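PDB 1RVK: isomerase/lactonizing enzyme, which is of unknown function but, as a magnesium-binding member of the enolase superfamily, probably abstracts a proton alpha to a carboxylate of its substrate. Local coordinates for residues R202-A207 with F228-E233; P253-E258 with I278-V283; E305-G310 with C325-R330; M314-V319 with G357-P362. One frame throughout, in Å; residues are numbered along the deposited sequence.

Contacts 1, 2 and 3 follow one another round the barrel of the C-terminal domain. Contact 1 supplies Asp206 and Glu232 to the magnesium ion and contact 2 supplies Glu258; their centres are 11 Å apart, and Glu232 OE2 lies 2.8 Å from Glu258 OE1 as adjacent ligands of the metal. Contacts 2 and 3, with centres 9 Å apart, join where Arg280 NH1 meets Glu329 OE2 in a 2.9 Å salt bridge, and the His309 side chain comes within about 5 Å of the magnesium. Contact 4, its centre about 10 Å from that of contact 3, packs helix 313-321, which connects the segments of contact 3, against strand 358-360, antiparallel partner of strand 130-137.

Contact 1: R202-A207 with F228-E233; sequences RLMIDA and FDWIEE. With MG (magnesium ion), chain B.
Asp206 and Glu232 both turn CG opposite the backbone nitrogen (chi1 -174° and -176°), and the glutamate chain runs on extended, so that two carboxylates on one face of the sheet converge on the magnesium ion. Asp206 OD1 binds the metal at 2.1 Å and Glu232 OE2 at 2.2 Å. Asp206 OD1 and Glu232 OE2 are 3.0 Å apart, held together by the shared cation. Glu232 OE1 takes Trp230 NE1 on its anti lone pair at 3.1 Å and forms a salt bridge with Lys169, which fixes the turn of the carboxylate. Water 3, another ligand of the metal, also bridges Asp206 OD2 and Glu233 OE2, while Glu233 OE1 bonds to Ser259. Glu258 from the next strand and waters 4 and 5 complete the site. On the same face, selenomethionine Met204 bends at chi2 and chi3 and lays CE over the Trp230 six-membered ring, 3.4 Å from its centroid. On the other side of the strands the Phe228 ring carries Leu203 CB above its centre, 3.6 Å from the centroid. At the far end Arg202 NH1 reaches Asp229 OD2 at 2.7 Å in the guanidinium plane, with the carboxylate turned 68° to it. Parallel strand bonding includes Glu232 N to Ile205 O at 2.8 Å; the bond from Ile205 N to Trp230 O is weak. Strand 202-206 lies between strands 167-171 and 230-232, and helix 213-224 makes the beta-alpha-beta connection, its Leu223 packing on Ile205 and Ile231, while Leu203 meets Val193 of helix 183-197.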
# COMPACT_ATOMS: atom_id res chain seq x y z
N ARG A 202 -12.29 -10.06 -12.26
CA ARG A 202 -11.43 -10.74 -11.29
C ARG A 202 -11.76 -10.28 -9.88
O ARG A 202 -11.89 -9.08 -9.62
CB ARG A 202 -9.95 -10.51 -11.63
CG ARG A 202 -9.50 -11.29 -12.87
CD ARG A 202 -8.09 -10.91 -13.32
NE ARG A 202 -7.67 -11.68 -14.48
CZ ARG A 202 -7.20 -12.92 -14.43
NH1 ARG A 202 -7.09 -13.54 -13.26
NH2 ARG A 202 -6.83 -13.55 -15.54
N LEU A 203 -11.90 -11.24 -8.96
CA LEU A 203 -12.26 -10.93 -7.58
C LEU A 203 -11.29 -11.48 -6.55
O LEU A 203 -10.77 -12.59 -6.70
CB LEU A 203 -13.66 -11.48 -7.28
CG LEU A 203 -14.80 -10.93 -8.12
CD1 LEU A 203 -16.12 -11.60 -7.73
CD2 LEU A 203 -14.89 -9.43 -7.92
N MSE A 204 -11.08 -10.71 -5.49
CA MSE A 204 -10.19 -11.12 -4.42
C MSE A 204 -10.74 -10.70 -3.07
O MSE A 204 -11.60 -9.82 -2.99
CB MSE A 204 -8.80 -10.55 -4.66
CG MSE A 204 -8.19 -11.11 -5.94
SE MSE A 204 -8.42 -9.91 -7.42
CE MSE A 204 -6.98 -8.89 -6.73
N ILE A 205 -10.25 -11.35 -2.02
CA ILE A 205 -10.73 -11.06 -0.67
C ILE A 205 -9.59 -10.95 0.33
O ILE A 205 -8.69 -11.79 0.36
CB ILE A 205 -11.73 -12.15 -0.19
CG1 ILE A 205 -12.08 -11.94 1.28
CG2 ILE A 205 -11.14 -13.53 -0.40
CD1 ILE A 205 -12.97 -10.76 1.54
N ASP A 206 -9.65 -9.90 1.14
CA ASP A 206 -8.68 -9.63 2.19
C ASP A 206 -9.56 -9.53 3.43
O ASP A 206 -10.02 -8.45 3.80
CB ASP A 206 -7.97 -8.31 1.90
CG ASP A 206 -6.84 -8.02 2.86
OD1 ASP A 206 -6.19 -6.98 2.68
OD2 ASP A 206 -6.58 -8.80 3.79
N ALA A 207 -9.79 -10.67 4.07
CA ALA A 207 -10.65 -10.73 5.25
C ALA A 207 -9.92 -10.49 6.56
O ALA A 207 -8.73 -10.19 6.57
CB ALA A 207 -11.35 -12.08 5.29
N PHE A 228 -12.64 -17.01 -7.01
CA PHE A 228 -11.82 -15.85 -6.65
C PHE A 228 -10.36 -16.07 -7.01
O PHE A 228 -9.86 -17.20 -6.96
CB PHE A 228 -11.94 -15.55 -5.14
CG PHE A 228 -13.06 -14.62 -4.79
CD1 PHE A 228 -12.83 -13.53 -3.95
CD2 PHE A 228 -14.34 -14.82 -5.29
CE1 PHE A 228 -13.86 -12.64 -3.62
CE2 PHE A 228 -15.39 -13.93 -4.97
CZ PHE A 228 -15.14 -12.84 -4.13
N ASP A 229 -9.67 -14.99 -7.37
CA ASP A 229 -8.27 -15.02 -7.77
C ASP A 229 -7.30 -15.28 -6.62
O ASP A 229 -6.28 -15.94 -6.81
CB ASP A 229 -7.88 -13.71 -8.45
CG ASP A 229 -8.23 -13.68 -9.92
OD1 ASP A 229 -9.13 -14.45 -10.34
OD2 ASP A 229 -7.62 -12.88 -10.66
N TRP A 230 -7.61 -14.75 -5.45
CA TRP A 230 -6.74 -14.99 -4.30
C TRP A 230 -7.39 -14.65 -2.98
O TRP A 230 -8.38 -13.92 -2.91
CB TRP A 230 -5.40 -14.23 -4.46
CG TRP A 230 -5.38 -12.73 -4.13
CD1 TRP A 230 -5.83 -12.13 -2.98
CD2 TRP A 230 -4.77 -11.69 -4.91
NE1 TRP A 230 -5.53 -10.78 -3.00
CE2 TRP A 230 -4.88 -10.49 -4.17
CE3 TRP A 230 -4.13 -11.66 -6.16
CZ2 TRP A 230 -4.38 -9.27 -4.64
CZ3 TRP A 230 -3.63 -10.44 -6.63
CH2 TRP A 230 -3.76 -9.27 -5.87
N ILE A 231 -6.83 -15.22 -1.92
CA ILE A 231 -7.29 -14.97 -0.56
C ILE A 231 -6.08 -14.29 0.06
O ILE A 231 -4.95 -14.78 -0.07
CB ILE A 231 -7.67 -16.29 0.17
CG1 ILE A 231 -8.15 -15.98 1.59
CG2 ILE A 231 -6.49 -17.26 0.16
CD1 ILE A 231 -8.65 -17.19 2.34
N GLU A 232 -6.31 -13.16 0.71
CA GLU A 232 -5.23 -12.37 1.29
C GLU A 232 -5.24 -12.24 2.81
O GLU A 232 -6.25 -11.87 3.40
CB GLU A 232 -5.27 -10.98 0.65
CG GLU A 232 -4.16 -10.02 1.05
CD GLU A 232 -4.28 -8.72 0.30
OE1 GLU A 232 -4.74 -8.73 -0.86
OE2 GLU A 232 -3.92 -7.67 0.86
N GLU A 233 -4.10 -12.55 3.42
CA GLU A 233 -3.90 -12.45 4.87
C GLU A 233 -5.11 -12.82 5.73
O GLU A 233 -5.63 -11.99 6.47
CB GLU A 233 -3.44 -11.02 5.20
CG GLU A 233 -2.92 -10.82 6.62
CD GLU A 233 -2.24 -9.46 6.83
OE1 GLU A 233 -1.71 -9.24 7.94
OE2 GLU A 233 -2.24 -8.62 5.90
MG MG B . -4.16 -6.42 2.61
O HOH W 1 -11.66 -13.96 -10.07
O HOH W 2 -8.63 -13.18 3.30
O HOH W 3 -3.87 -8.05 4.12
O HOH W 4 -4.25 -4.84 4.27
O HOH W 5 -4.92 -4.76 1.23

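Contact 2: P253-E258 with I278-V283; sequences PVVGPE and ILRTGV. With MG (magnesium ion), chain B.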
# COMPACT_ATOMS: atom_id res chain seq x y z
N PRO A 253 -5.37 -19.46 -4.71
CA PRO A 253 -4.05 -18.93 -4.39
C PRO A 253 -4.04 -18.07 -3.13
O PRO A 253 -4.96 -17.29 -2.88
CB PRO A 253 -3.70 -18.11 -5.63
CG PRO A 253 -4.39 -18.88 -6.73
CD PRO A 253 -5.74 -19.16 -6.11
N VAL A 254 -2.99 -18.24 -2.33
CA VAL A 254 -2.81 -17.47 -1.11
C VAL A 254 -1.72 -16.45 -1.42
O VAL A 254 -0.66 -16.81 -1.92
CB VAL A 254 -2.33 -18.37 0.06
CG1 VAL A 254 -1.95 -17.52 1.26
CG2 VAL A 254 -3.43 -19.34 0.43
N VAL A 255 -1.99 -15.18 -1.14
CA VAL A 255 -1.01 -14.12 -1.40
C VAL A 255 -0.53 -13.54 -0.08
O VAL A 255 -1.33 -13.30 0.82
CB VAL A 255 -1.61 -12.99 -2.25
CG1 VAL A 255 -0.55 -11.94 -2.57
CG2 VAL A 255 -2.18 -13.55 -3.53
N GLY A 256 0.78 -13.34 0.04
CA GLY A 256 1.33 -12.79 1.26
C GLY A 256 2.85 -12.85 1.25
O GLY A 256 3.44 -13.34 0.29
N PRO A 257 3.52 -12.34 2.29
CA PRO A 257 2.91 -11.70 3.46
C PRO A 257 2.85 -10.19 3.26
O PRO A 257 3.76 -9.60 2.69
CB PRO A 257 3.87 -12.09 4.58
CG PRO A 257 5.21 -11.98 3.89
CD PRO A 257 4.96 -12.56 2.50
N GLU A 258 1.77 -9.57 3.72
CA GLU A 258 1.66 -8.12 3.57
C GLU A 258 2.26 -7.35 4.73
O GLU A 258 3.11 -6.48 4.54
CB GLU A 258 0.21 -7.68 3.40
CG GLU A 258 0.10 -6.18 3.18
CD GLU A 258 -1.32 -5.68 3.20
OE1 GLU A 258 -2.10 -6.14 2.36
OE2 GLU A 258 -1.64 -4.82 4.05
N ILE A 278 1.52 -16.56 -4.20
CA ILE A 278 1.81 -15.25 -4.78
C ILE A 278 2.44 -14.45 -3.65
O ILE A 278 1.92 -14.45 -2.53
CB ILE A 278 0.52 -14.53 -5.23
CG1 ILE A 278 -0.25 -15.38 -6.24
CG2 ILE A 278 0.87 -13.17 -5.83
CD1 ILE A 278 -1.65 -14.86 -6.54
N LEU A 279 3.56 -13.78 -3.92
CA LEU A 279 4.23 -13.00 -2.88
C LEU A 279 3.58 -11.63 -2.76
O LEU A 279 2.84 -11.20 -3.65
CB LEU A 279 5.71 -12.85 -3.22
CG LEU A 279 6.66 -12.43 -2.09
CD1 LEU A 279 6.68 -13.52 -1.02
CD2 LEU A 279 8.06 -12.19 -2.65
N ARG A 280 3.84 -10.95 -1.65
CA ARG A 280 3.30 -9.61 -1.47
C ARG A 280 4.37 -8.73 -0.86
O ARG A 280 5.22 -9.19 -0.10
CB ARG A 280 2.07 -9.63 -0.56
CG ARG A 280 1.29 -8.31 -0.51
CD ARG A 280 -0.18 -8.59 -0.18
NE ARG A 280 -1.06 -7.43 -0.09
CZ ARG A 280 -1.41 -6.64 -1.10
NH1 ARG A 280 -2.24 -5.62 -0.88
NH2 ARG A 280 -0.92 -6.83 -2.32
N THR A 281 4.35 -7.46 -1.24
CA THR A 281 5.30 -6.49 -0.72
C THR A 281 4.57 -5.16 -0.73
O THR A 281 3.40 -5.09 -1.09
CB THR A 281 6.56 -6.39 -1.61
OG1 THR A 281 7.56 -5.60 -0.94
CG2 THR A 281 6.23 -5.73 -2.95
N GLY A 282 5.27 -4.11 -0.33
CA GLY A 282 4.68 -2.79 -0.31
C GLY A 282 5.75 -1.84 0.18
O GLY A 282 6.53 -2.21 1.06
N VAL A 283 5.80 -0.64 -0.38
CA VAL A 283 6.82 0.32 0.04
C VAL A 283 6.80 0.56 1.54
O VAL A 283 7.84 0.55 2.19
CB VAL A 283 6.65 1.65 -0.71
CG1 VAL A 283 7.60 2.69 -0.14
CG2 VAL A 283 6.93 1.44 -2.19
MG MG B . -4.16 -6.42 2.61
O HOH W 4 -4.25 -4.84 4.27
O HOH W 3 -3.87 -8.05 4.12
O HOH W 5 -4.92 -4.76 1.23
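The Arg280 guanidinium receives Glu258 OE1 at its edge, in plane, with the carboxylate turned 60° to it. The grip is side-on and both nitrogens use the same oxygen: Arg280 NE is 3.0 Å from Glu258 OE1 on its anti side, and Arg280 NH1, 3.3 Å from Glu258 OE1, comes from above the carboxylate plane. An extended arginine chain running alongside the glutamate makes this possible. Arg280 NH1 also forms a salt bridge with Glu329. Glu258 OE1 binds the magnesium ion at 2.1 Å as well, so one oxygen is shared by the metal and the guanidinium, two positive groups that would together stabilise its negative charge. Glu258 OE2 accepts a hydrogen bond from water 4, itself a metal ligand. At the other end of the strands Val255 CG2 presses tightly on Ile278 CD1, 3.3 Å away, and Pro253 CB joins them. The backbones pair in parallel, with Gly256 N 3.0 Å from Ile278 O, before the chain turns through the cis peptide preceding Pro257. Helix 263-272 connects the two strands. A metal-binding acid at the C-terminal end of a parallel strand, third after Asp206 and Glu232 on consecutive strands, is characteristic of the enolase-superfamily barrel.

Contact 3: E305-G310 with C325-R330; sequences ECEVHG and CRWYER
Glu307 OE1 is gripped by Trp327 N at 3.3 Å, through its syn lone pair, and by water 6 at 2.5 Å. The other oxygen, Glu307 OE2, takes Arg326 N at 2.9 Å, also on the syn side, so that the carboxylate spans two successive amides. The curl in the Glu307 chain (chi1 -59°, chi2 -62°) turns the group toward the amides of Arg326 and Trp327. The Trp327 ring presents its edge, with CD1 3.5 Å from Glu307 OE1. Farther along, Glu329 reaches back in an extended chain and its OE2 accepts Gly310 N at 3.0 Å, the donor standing well above the carboxylate plane. The His309 ring lies beside the same Glu329 carboxylate with its CD2 edge, the planes 59° apart. Both Glu329 oxygens have further partners: Arg280 at OE2, Lys169 and Ser136 at OE1. Water 8 fills in between the backbones, joining Val308 O and Gly310 O to Glu329 N, whereas the buried Cys306 O meets the Cys325 CB, 3.5 Å away, and has no polar partner. His309 ND1 bonds to Asp285, an arrangement that recalls the His-Asp dyad of mandelate racemase. Here carboxylates and waters stand in for direct backbone pairing between strand 306-308 and the segment that leads into strand 328-333. Glu329 is held by Gly310 N, Arg280, Lys169 and Ser136, and His309 is oriented by Asp285, both at the metal-bearing end of the barrel, consistent with a role near the substrate.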
# COMPACT_ATOMS: atom_id res chain seq x y z
N GLU A 305 4.75 -13.99 -8.97
CA GLU A 305 4.29 -12.62 -9.06
C GLU A 305 4.40 -12.07 -7.64
O GLU A 305 4.40 -12.83 -6.68
CB GLU A 305 2.84 -12.56 -9.54
CG GLU A 305 2.68 -12.71 -11.04
CD GLU A 305 1.22 -12.79 -11.46
OE1 GLU A 305 0.50 -13.67 -10.94
OE2 GLU A 305 0.80 -11.98 -12.31
N CYS A 306 4.53 -10.76 -7.52
CA CYS A 306 4.62 -10.13 -6.22
C CYS A 306 3.70 -8.92 -6.31
O CYS A 306 4.03 -7.93 -6.96
CB CYS A 306 6.05 -9.70 -5.92
SG CYS A 306 6.29 -9.12 -4.22
N GLU A 307 2.55 -9.01 -5.67
CA GLU A 307 1.56 -7.94 -5.70
C GLU A 307 1.90 -6.85 -4.69
O GLU A 307 2.15 -7.13 -3.51
CB GLU A 307 0.17 -8.52 -5.45
CG GLU A 307 -0.24 -9.58 -6.49
CD GLU A 307 -0.31 -9.03 -7.91
OE1 GLU A 307 -0.81 -7.90 -8.08
OE2 GLU A 307 0.11 -9.73 -8.86
N VAL A 308 1.90 -5.61 -5.16
CA VAL A 308 2.27 -4.46 -4.33
C VAL A 308 1.11 -3.87 -3.55
O VAL A 308 0.12 -3.43 -4.13
CB VAL A 308 2.93 -3.36 -5.19
CG1 VAL A 308 3.40 -2.22 -4.30
CG2 VAL A 308 4.10 -3.95 -5.98
N HIS A 309 1.26 -3.86 -2.23
CA HIS A 309 0.25 -3.32 -1.33
C HIS A 309 0.29 -1.81 -1.21
O HIS A 309 1.35 -1.24 -0.94
CB HIS A 309 0.41 -3.91 0.07
CG HIS A 309 -0.36 -3.18 1.13
ND1 HIS A 309 0.24 -2.61 2.23
CD2 HIS A 309 -1.68 -2.89 1.23
CE1 HIS A 309 -0.68 -2.01 2.97
NE2 HIS A 309 -1.85 -2.16 2.38
N GLY A 310 -0.86 -1.18 -1.39
CA GLY A 310 -0.94 0.26 -1.23
C GLY A 310 -0.98 1.11 -2.47
O GLY A 310 -0.39 0.77 -3.50
N CYS A 325 3.85 -8.35 -11.60
CA CYS A 325 2.84 -7.81 -10.69
C CYS A 325 1.63 -7.55 -11.57
O CYS A 325 1.70 -6.77 -12.52
CB CYS A 325 3.33 -6.50 -10.06
SG CYS A 325 2.13 -5.71 -8.97
N ARG A 326 0.51 -8.20 -11.27
CA ARG A 326 -0.68 -8.04 -12.08
C ARG A 326 -1.38 -6.69 -11.94
O ARG A 326 -1.91 -6.16 -12.92
CB ARG A 326 -1.68 -9.17 -11.77
CG ARG A 326 -2.88 -9.22 -12.70
CD ARG A 326 -3.88 -10.28 -12.24
NE ARG A 326 -3.43 -11.65 -12.48
CZ ARG A 326 -3.51 -12.28 -13.65
NH1 ARG A 326 -3.07 -13.52 -13.77
NH2 ARG A 326 -4.04 -11.66 -14.69
N TRP A 327 -1.35 -6.11 -10.74
CA TRP A 327 -2.06 -4.85 -10.52
C TRP A 327 -1.39 -3.77 -9.70
O TRP A 327 -0.37 -3.97 -9.04
CB TRP A 327 -3.38 -5.08 -9.80
CG TRP A 327 -4.16 -6.30 -10.11
CD1 TRP A 327 -4.01 -7.55 -9.55
CD2 TRP A 327 -5.31 -6.37 -10.94
NE1 TRP A 327 -5.02 -8.38 -9.98
CE2 TRP A 327 -5.83 -7.68 -10.84
CE3 TRP A 327 -5.97 -5.45 -11.77
CZ2 TRP A 327 -6.98 -8.09 -11.53
CZ3 TRP A 327 -7.10 -5.85 -12.45
CH2 TRP A 327 -7.60 -7.16 -12.33
N TYR A 328 -2.06 -2.62 -9.72
CA TYR A 328 -1.72 -1.47 -8.89
C TYR A 328 -2.98 -1.47 -8.02
O TYR A 328 -4.09 -1.64 -8.54
CB TYR A 328 -1.65 -0.17 -9.69
CG TYR A 328 -1.79 1.07 -8.83
CD1 TYR A 328 -2.96 1.84 -8.88
CD2 TYR A 328 -0.76 1.48 -7.98
CE1 TYR A 328 -3.09 2.99 -8.10
CE2 TYR A 328 -0.89 2.63 -7.20
CZ TYR A 328 -2.05 3.39 -7.27
OH TYR A 328 -2.18 4.54 -6.54
N GLU A 329 -2.81 -1.31 -6.72
CA GLU A 329 -3.95 -1.31 -5.80
C GLU A 329 -4.49 0.11 -5.65
O GLU A 329 -3.83 0.96 -5.06
CB GLU A 329 -3.52 -1.86 -4.44
CG GLU A 329 -4.66 -1.98 -3.45
CD GLU A 329 -4.29 -2.74 -2.20
OE1 GLU A 329 -5.19 -2.97 -1.37
OE2 GLU A 329 -3.10 -3.12 -2.05
N ARG A 330 -5.68 0.35 -6.19
CA ARG A 330 -6.29 1.67 -6.13
C ARG A 330 -7.39 1.71 -5.07
O ARG A 330 -8.43 1.07 -5.21
CB ARG A 330 -6.86 2.04 -7.51
CG ARG A 330 -7.00 3.54 -7.77
CD ARG A 330 -7.16 3.81 -9.27
NE ARG A 330 -7.06 5.23 -9.60
CZ ARG A 330 -8.10 6.05 -9.71
NH1 ARG A 330 -9.34 5.61 -9.53
NH2 ARG A 330 -7.90 7.33 -10.00
O HOH W 6 -0.85 -5.64 -6.90
O HOH W 7 -1.86 -5.26 -4.42
O HOH W 8 -0.24 -1.08 -5.67

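Contact 4: M314-V319 with G357-P362; sequences MNLHVV and GFVHVP
Leu316 straddles Val359 with both methyls: its CD1 and CD2 each lie 3.9 Å from Val359 CG1. With CG opposite the backbone nitrogen (chi1 180°), the leucine leaves the helix directly for the strand and slides past Val361 in the opposite direction, Leu316 CG standing 4.1 Å from Val361 CG2. Pro362 CD, 4.3 Å from Leu316 CD2, borders the same apolar patch. The second methyl of Val361, CG1, sits over one face of the His317 imidazole, 4.3 Å from the ring centroid and 26° off its normal, a CH-pi contact that leans to the CE1 side. The ring is set by bonds at its rim: ND1 pairs with Tyr121 N and NE2 makes a weak bond to Leu367 O. On the strand side, Val359 bonds to Val131 within the antiparallel pair 358-360 and 130-137, and Val361 to Asp129 just past it, while Tyr328 packs on Leu316 from strand 328-333. The contact thus rests on dispersion between aliphatic groups, while the histidine spends its polar edge on other partners and offers the valine a face; an amide N-H at ND1 is consistent with a neutral ring protonated at NE2.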
# COMPACT_ATOMS: atom_id res chain seq x y z
N MSE A 314 4.57 6.28 -4.71
CA MSE A 314 5.66 5.38 -4.34
C MSE A 314 5.43 3.94 -4.78
O MSE A 314 6.34 3.29 -5.29
CB MSE A 314 5.90 5.44 -2.83
CG MSE A 314 4.70 5.08 -1.98
SE MSE A 314 5.02 5.51 -0.12
CE MSE A 314 3.55 4.53 0.65
N ASN A 315 4.21 3.45 -4.59
CA ASN A 315 3.89 2.08 -4.99
C ASN A 315 3.65 1.97 -6.48
O ASN A 315 4.01 0.96 -7.10
CB ASN A 315 2.68 1.57 -4.21
CG ASN A 315 3.00 1.30 -2.76
OD1 ASN A 315 3.87 0.48 -2.46
ND2 ASN A 315 2.31 1.98 -1.85
N LEU A 316 3.04 3.00 -7.08
CA LEU A 316 2.77 2.98 -8.51
C LEU A 316 4.07 2.88 -9.31
O LEU A 316 4.14 2.18 -10.32
CB LEU A 316 2.01 4.25 -8.93
CG LEU A 316 1.66 4.38 -10.41
CD1 LEU A 316 0.84 3.18 -10.87
CD2 LEU A 316 0.87 5.67 -10.64
N HIS A 317 5.11 3.59 -8.86
CA HIS A 317 6.38 3.55 -9.57
C HIS A 317 7.04 2.18 -9.51
O HIS A 317 7.68 1.75 -10.47
CB HIS A 317 7.31 4.64 -9.04
CG HIS A 317 7.00 6.00 -9.60
ND1 HIS A 317 7.61 6.49 -10.73
CD2 HIS A 317 6.10 6.93 -9.22
CE1 HIS A 317 7.10 7.67 -11.03
NE2 HIS A 317 6.18 7.96 -10.13
N VAL A 318 6.87 1.47 -8.39
CA VAL A 318 7.44 0.14 -8.27
C VAL A 318 6.72 -0.77 -9.27
O VAL A 318 7.35 -1.55 -9.99
CB VAL A 318 7.26 -0.43 -6.84
CG1 VAL A 318 7.69 -1.90 -6.80
CG2 VAL A 318 8.11 0.38 -5.86
N VAL A 319 5.40 -0.65 -9.33
CA VAL A 319 4.61 -1.46 -10.26
C VAL A 319 4.96 -1.18 -11.72
O VAL A 319 5.05 -2.09 -12.54
CB VAL A 319 3.09 -1.23 -10.04
CG1 VAL A 319 2.28 -1.94 -11.13
CG2 VAL A 319 2.68 -1.74 -8.66
N GLY A 357 -9.87 1.00 -17.10
CA GLY A 357 -9.26 0.40 -15.92
C GLY A 357 -7.75 0.49 -15.84
O GLY A 357 -7.13 -0.19 -15.02
N PHE A 358 -7.14 1.31 -16.68
CA PHE A 358 -5.69 1.47 -16.66
C PHE A 358 -5.27 2.77 -15.99
O PHE A 358 -5.77 3.84 -16.32
CB PHE A 358 -5.10 1.47 -18.08
CG PHE A 358 -5.03 0.12 -18.71
CD1 PHE A 358 -6.08 -0.37 -19.47
CD2 PHE A 358 -3.89 -0.67 -18.57
CE1 PHE A 358 -6.02 -1.62 -20.08
CE2 PHE A 358 -3.81 -1.93 -19.17
CZ PHE A 358 -4.88 -2.40 -19.93
N VAL A 359 -4.35 2.67 -15.03
CA VAL A 359 -3.82 3.85 -14.36
C VAL A 359 -2.61 4.27 -15.19
O VAL A 359 -1.79 3.42 -15.57
CB VAL A 359 -3.37 3.53 -12.91
CG1 VAL A 359 -2.43 4.63 -12.39
CG2 VAL A 359 -4.59 3.43 -12.00
N HIS A 360 -2.49 5.56 -15.48
CA HIS A 360 -1.38 6.07 -16.27
C HIS A 360 -0.39 6.82 -15.39
O HIS A 360 -0.76 7.80 -14.75
CB HIS A 360 -1.88 7.00 -17.37
CG HIS A 360 -2.63 6.30 -18.46
ND1 HIS A 360 -3.90 5.78 -18.27
CD2 HIS A 360 -2.29 6.01 -19.73
CE1 HIS A 360 -4.30 5.19 -19.38
NE2 HIS A 360 -3.34 5.32 -20.29
N VAL A 361 0.85 6.35 -15.35
CA VAL A 361 1.86 6.99 -14.52
C VAL A 361 2.12 8.40 -15.05
O VAL A 361 2.46 8.58 -16.22
CB VAL A 361 3.19 6.21 -14.52
CG1 VAL A 361 4.12 6.78 -13.45
CG2 VAL A 361 2.93 4.73 -14.29
N PRO A 362 1.97 9.41 -14.19
CA PRO A 362 2.20 10.80 -14.61
C PRO A 362 3.60 10.99 -15.18
O PRO A 362 4.56 10.38 -14.70
CB PRO A 362 1.99 11.59 -13.33
CG PRO A 362 0.96 10.77 -12.60
CD PRO A 362 1.48 9.36 -12.80